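Local coordinates for protein 2-dehydropantoate 2-reductase (Bacillus subtilis, PDB 3EGO) that probably catalyses the NADPH-dependent reduction of ketopantoate to pantoate, a step in the biosynthesis of pantothenate, at residues F211-I222 and Q275-L285. Sequence-based numbering, arbitrary orientation.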
# COMPACT_ATOMS: atom_id res chain seq x y z
N PHE A 211 2.98 11.98 -8.16
CA PHE A 211 3.10 10.54 -8.32
C PHE A 211 2.17 10.00 -9.42
O PHE A 211 2.58 9.20 -10.26
CB PHE A 211 2.83 9.84 -6.98
CG PHE A 211 3.28 8.41 -6.95
CD1 PHE A 211 4.48 8.05 -6.31
CD2 PHE A 211 2.51 7.42 -7.53
CE1 PHE A 211 4.90 6.71 -6.29
CE2 PHE A 211 2.91 6.06 -7.49
CZ PHE A 211 4.12 5.71 -6.87
N MET A 212 0.91 10.45 -9.43
CA MET A 212 0.02 10.11 -10.57
C MET A 212 0.63 10.44 -11.94
O MET A 212 0.54 9.65 -12.88
CB MET A 212 -1.36 10.80 -10.43
CG MET A 212 -2.48 10.05 -11.22
SD MET A 212 -4.20 10.60 -10.98
CE MET A 212 -4.05 12.35 -11.24
N LYS A 213 1.25 11.61 -12.06
CA LYS A 213 1.87 12.02 -13.34
C LYS A 213 2.95 11.04 -13.76
O LYS A 213 3.06 10.68 -14.95
CB LYS A 213 2.45 13.42 -13.22
CG LYS A 213 2.51 14.17 -14.54
CD LYS A 213 3.25 15.48 -14.36
CE LYS A 213 3.48 16.15 -15.71
NZ LYS A 213 3.78 17.60 -15.48
N LEU A 214 3.75 10.59 -12.79
CA LEU A 214 4.79 9.60 -13.05
C LEU A 214 4.19 8.29 -13.55
O LEU A 214 4.73 7.64 -14.45
CB LEU A 214 5.63 9.35 -11.78
CG LEU A 214 6.58 10.45 -11.33
CD1 LEU A 214 7.26 10.05 -10.03
CD2 LEU A 214 7.61 10.73 -12.44
N VAL A 215 3.08 7.88 -12.93
CA VAL A 215 2.35 6.71 -13.42
C VAL A 215 1.79 7.00 -14.84
O VAL A 215 1.93 6.19 -15.74
CB VAL A 215 1.21 6.32 -12.46
CG1 VAL A 215 0.36 5.21 -13.06
CG2 VAL A 215 1.81 5.83 -11.12
N PHE A 216 1.19 8.16 -15.02
CA PHE A 216 0.65 8.49 -16.36
C PHE A 216 1.74 8.36 -17.47
O PHE A 216 1.55 7.75 -18.53
CB PHE A 216 0.09 9.92 -16.33
CG PHE A 216 -0.35 10.39 -17.69
CD1 PHE A 216 -1.63 10.10 -18.14
CD2 PHE A 216 0.51 11.11 -18.51
CE1 PHE A 216 -2.05 10.52 -19.41
CE2 PHE A 216 0.10 11.54 -19.78
CZ PHE A 216 -1.18 11.23 -20.21
N GLN A 217 2.90 8.94 -17.19
CA GLN A 217 3.98 8.95 -18.17
C GLN A 217 4.38 7.56 -18.60
O GLN A 217 4.60 7.33 -19.78
CB GLN A 217 5.18 9.76 -17.67
CG GLN A 217 4.83 11.24 -17.45
CD GLN A 217 5.98 12.07 -16.89
OE1 GLN A 217 6.07 13.27 -17.16
NE2 GLN A 217 6.89 11.42 -16.14
N GLU A 218 4.49 6.62 -17.65
CA GLU A 218 4.78 5.24 -18.01
C GLU A 218 3.68 4.63 -18.86
O GLU A 218 3.92 4.01 -19.90
CB GLU A 218 4.95 4.36 -16.76
CG GLU A 218 5.97 4.87 -15.78
CD GLU A 218 6.17 3.96 -14.56
OE1 GLU A 218 5.29 3.12 -14.25
OE2 GLU A 218 7.22 4.10 -13.93
N ALA A 219 2.45 4.73 -18.37
CA ALA A 219 1.32 4.09 -19.04
C ALA A 219 1.14 4.68 -20.42
O ALA A 219 0.94 3.96 -21.38
CB ALA A 219 0.03 4.30 -18.22
N CYS A 220 1.22 6.01 -20.48
CA CYS A 220 1.07 6.74 -21.75
C CYS A 220 2.04 6.23 -22.82
O CYS A 220 1.64 5.91 -23.94
CB CYS A 220 1.19 8.24 -21.49
SG CYS A 220 1.01 9.32 -22.96
N ARG A 221 3.32 6.10 -22.46
CA ARG A 221 4.31 5.53 -23.38
C ARG A 221 4.06 4.07 -23.77
O ARG A 221 4.20 3.71 -24.95
CB ARG A 221 5.73 5.70 -22.85
CG ARG A 221 6.80 5.10 -23.76
CD ARG A 221 6.75 5.68 -25.22
NE ARG A 221 7.69 4.98 -26.11
CZ ARG A 221 7.41 3.84 -26.73
NH1 ARG A 221 6.20 3.28 -26.59
NH2 ARG A 221 8.32 3.26 -27.49
N ILE A 222 3.71 3.23 -22.80
CA ILE A 222 3.47 1.82 -23.08
C ILE A 222 2.32 1.66 -24.09
O ILE A 222 2.36 0.82 -25.01
CB ILE A 222 3.08 1.05 -21.76
CG1 ILE A 222 4.30 0.90 -20.83
CG2 ILE A 222 2.52 -0.30 -22.06
CD1 ILE A 222 3.92 0.74 -19.32
N GLN A 275 8.01 -4.33 -25.09
CA GLN A 275 8.65 -3.22 -25.77
C GLN A 275 9.99 -2.82 -25.15
O GLN A 275 10.59 -1.81 -25.56
CB GLN A 275 7.73 -2.00 -25.79
CG GLN A 275 6.40 -2.19 -26.54
CD GLN A 275 5.52 -0.97 -26.40
OE1 GLN A 275 5.89 0.15 -26.79
NE2 GLN A 275 4.36 -1.16 -25.79
N GLY A 276 10.43 -3.57 -24.13
CA GLY A 276 11.66 -3.24 -23.40
C GLY A 276 11.54 -1.89 -22.71
O GLY A 276 12.51 -1.13 -22.58
N LEU A 277 10.33 -1.59 -22.26
CA LEU A 277 10.07 -0.33 -21.58
C LEU A 277 10.07 -0.55 -20.07
O LEU A 277 9.79 -1.65 -19.58
CB LEU A 277 8.72 0.24 -22.01
CG LEU A 277 8.61 0.95 -23.37
CD1 LEU A 277 7.11 1.10 -23.79
CD2 LEU A 277 9.30 2.31 -23.28
N ASP A 278 10.36 0.51 -19.34
CA ASP A 278 10.37 0.43 -17.91
C ASP A 278 8.99 0.85 -17.40
O ASP A 278 8.27 1.66 -18.01
CB ASP A 278 11.48 1.31 -17.34
CG ASP A 278 12.88 0.70 -17.59
OD1 ASP A 278 13.02 -0.56 -17.62
OD2 ASP A 278 13.83 1.48 -17.76
N ALA A 279 8.62 0.28 -16.27
CA ALA A 279 7.30 0.52 -15.70
C ALA A 279 7.47 0.31 -14.21
O ALA A 279 6.72 -0.46 -13.63
CB ALA A 279 6.35 -0.51 -16.23
N VAL A 280 8.46 1.00 -13.64
CA VAL A 280 8.81 0.79 -12.23
C VAL A 280 7.67 1.18 -11.28
O VAL A 280 7.44 0.48 -10.29
CB VAL A 280 10.10 1.52 -11.81
CG1 VAL A 280 9.90 3.01 -11.82
CG2 VAL A 280 10.51 1.08 -10.41
N HIS A 281 6.98 2.28 -11.55
CA HIS A 281 5.88 2.69 -10.67
C HIS A 281 4.71 1.75 -10.83
O HIS A 281 4.15 1.29 -9.84
CB HIS A 281 5.46 4.11 -10.96
CG HIS A 281 6.56 5.10 -10.74
ND1 HIS A 281 7.50 5.39 -11.70
CD2 HIS A 281 6.89 5.82 -9.65
CE1 HIS A 281 8.36 6.28 -11.21
NE2 HIS A 281 8.01 6.55 -9.96
N LEU A 282 4.31 1.47 -12.06
CA LEU A 282 3.29 0.44 -12.29
C LEU A 282 3.64 -0.91 -11.63
O LEU A 282 2.77 -1.62 -11.13
CB LEU A 282 3.05 0.26 -13.80
CG LEU A 282 2.32 1.42 -14.49
CD1 LEU A 282 2.52 1.31 -15.99
CD2 LEU A 282 0.84 1.36 -14.17
N GLU A 283 4.91 -1.29 -11.65
CA GLU A 283 5.26 -2.59 -11.12
C GLU A 283 5.11 -2.57 -9.59
O GLU A 283 4.68 -3.56 -8.96
CB GLU A 283 6.72 -2.88 -11.45
CG GLU A 283 7.11 -4.30 -11.31
CD GLU A 283 7.02 -5.00 -12.63
OE1 GLU A 283 6.04 -5.73 -12.81
OE2 GLU A 283 7.92 -4.79 -13.48
N PHE A 284 5.47 -1.47 -8.97
CA PHE A 284 5.39 -1.38 -7.50
C PHE A 284 3.90 -1.41 -7.04
O PHE A 284 3.52 -2.05 -6.05
CB PHE A 284 6.06 -0.09 -6.98
CG PHE A 284 6.08 -0.02 -5.46
CD1 PHE A 284 7.08 -0.68 -4.75
CD2 PHE A 284 5.05 0.60 -4.77
CE1 PHE A 284 7.08 -0.65 -3.35
CE2 PHE A 284 5.04 0.63 -3.38
CZ PHE A 284 6.03 -0.02 -2.67
N LEU A 285 3.08 -0.67 -7.77
CA LEU A 285 1.65 -0.64 -7.49
C LEU A 285 1.02 -2.02 -7.62
O LEU A 285 0.26 -2.45 -6.77
CB LEU A 285 0.98 0.34 -8.46
CG LEU A 285 1.32 1.82 -8.25
CD1 LEU A 285 0.78 2.72 -9.42
CD2 LEU A 285 0.75 2.30 -6.93
O HOH W 1 7.13 3.23 -19.90
O HOH W 2 9.91 3.38 -15.10
O HOH W 3 8.19 0.84 -28.17
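Glu218 grips the N-terminal end of helix 280-285 through the backbone amides of His281 and Leu282, just after the N-cap residue Ala279; this helix crosses helix 211-222 at -108° in the all-helical C-terminal domain. Glu218 OE1 accepts a nearly straight bond from Leu282 N (2.9 Å), and Glu218 OE2 one from His281 N (3.0 Å), both through syn lone pairs. Glu218 OE2 also receives His281 ND1 at 2.6 Å; OE2 lies in the imidazole plane, whereas ND1 comes to it from well above the carboxylate plane. With CG anti to the carbonyl carbon (chi1 -54°), the extended glutamate chain carries its carboxylate to these donors, which would probably favour the charged form. The imidazole is a knob among Phe211, Leu214, Val215 and Glu218: Leu214 CB sits over the centre of one face, and the ring edge points at the face of Phe211 in a T-shaped pair (planes at 85°). His281 NE2 reaches its counterpart on the second subunit, placing this cluster at the dimer interface. Leu282 is a second knob, among Val215, Glu218, Ala219 and Ile222. Gln275, just before Gly276 of the Schellman motif, donates from NE2 to Ile222 O (2.9 Å), in the carbonyl plane and on a lone pair.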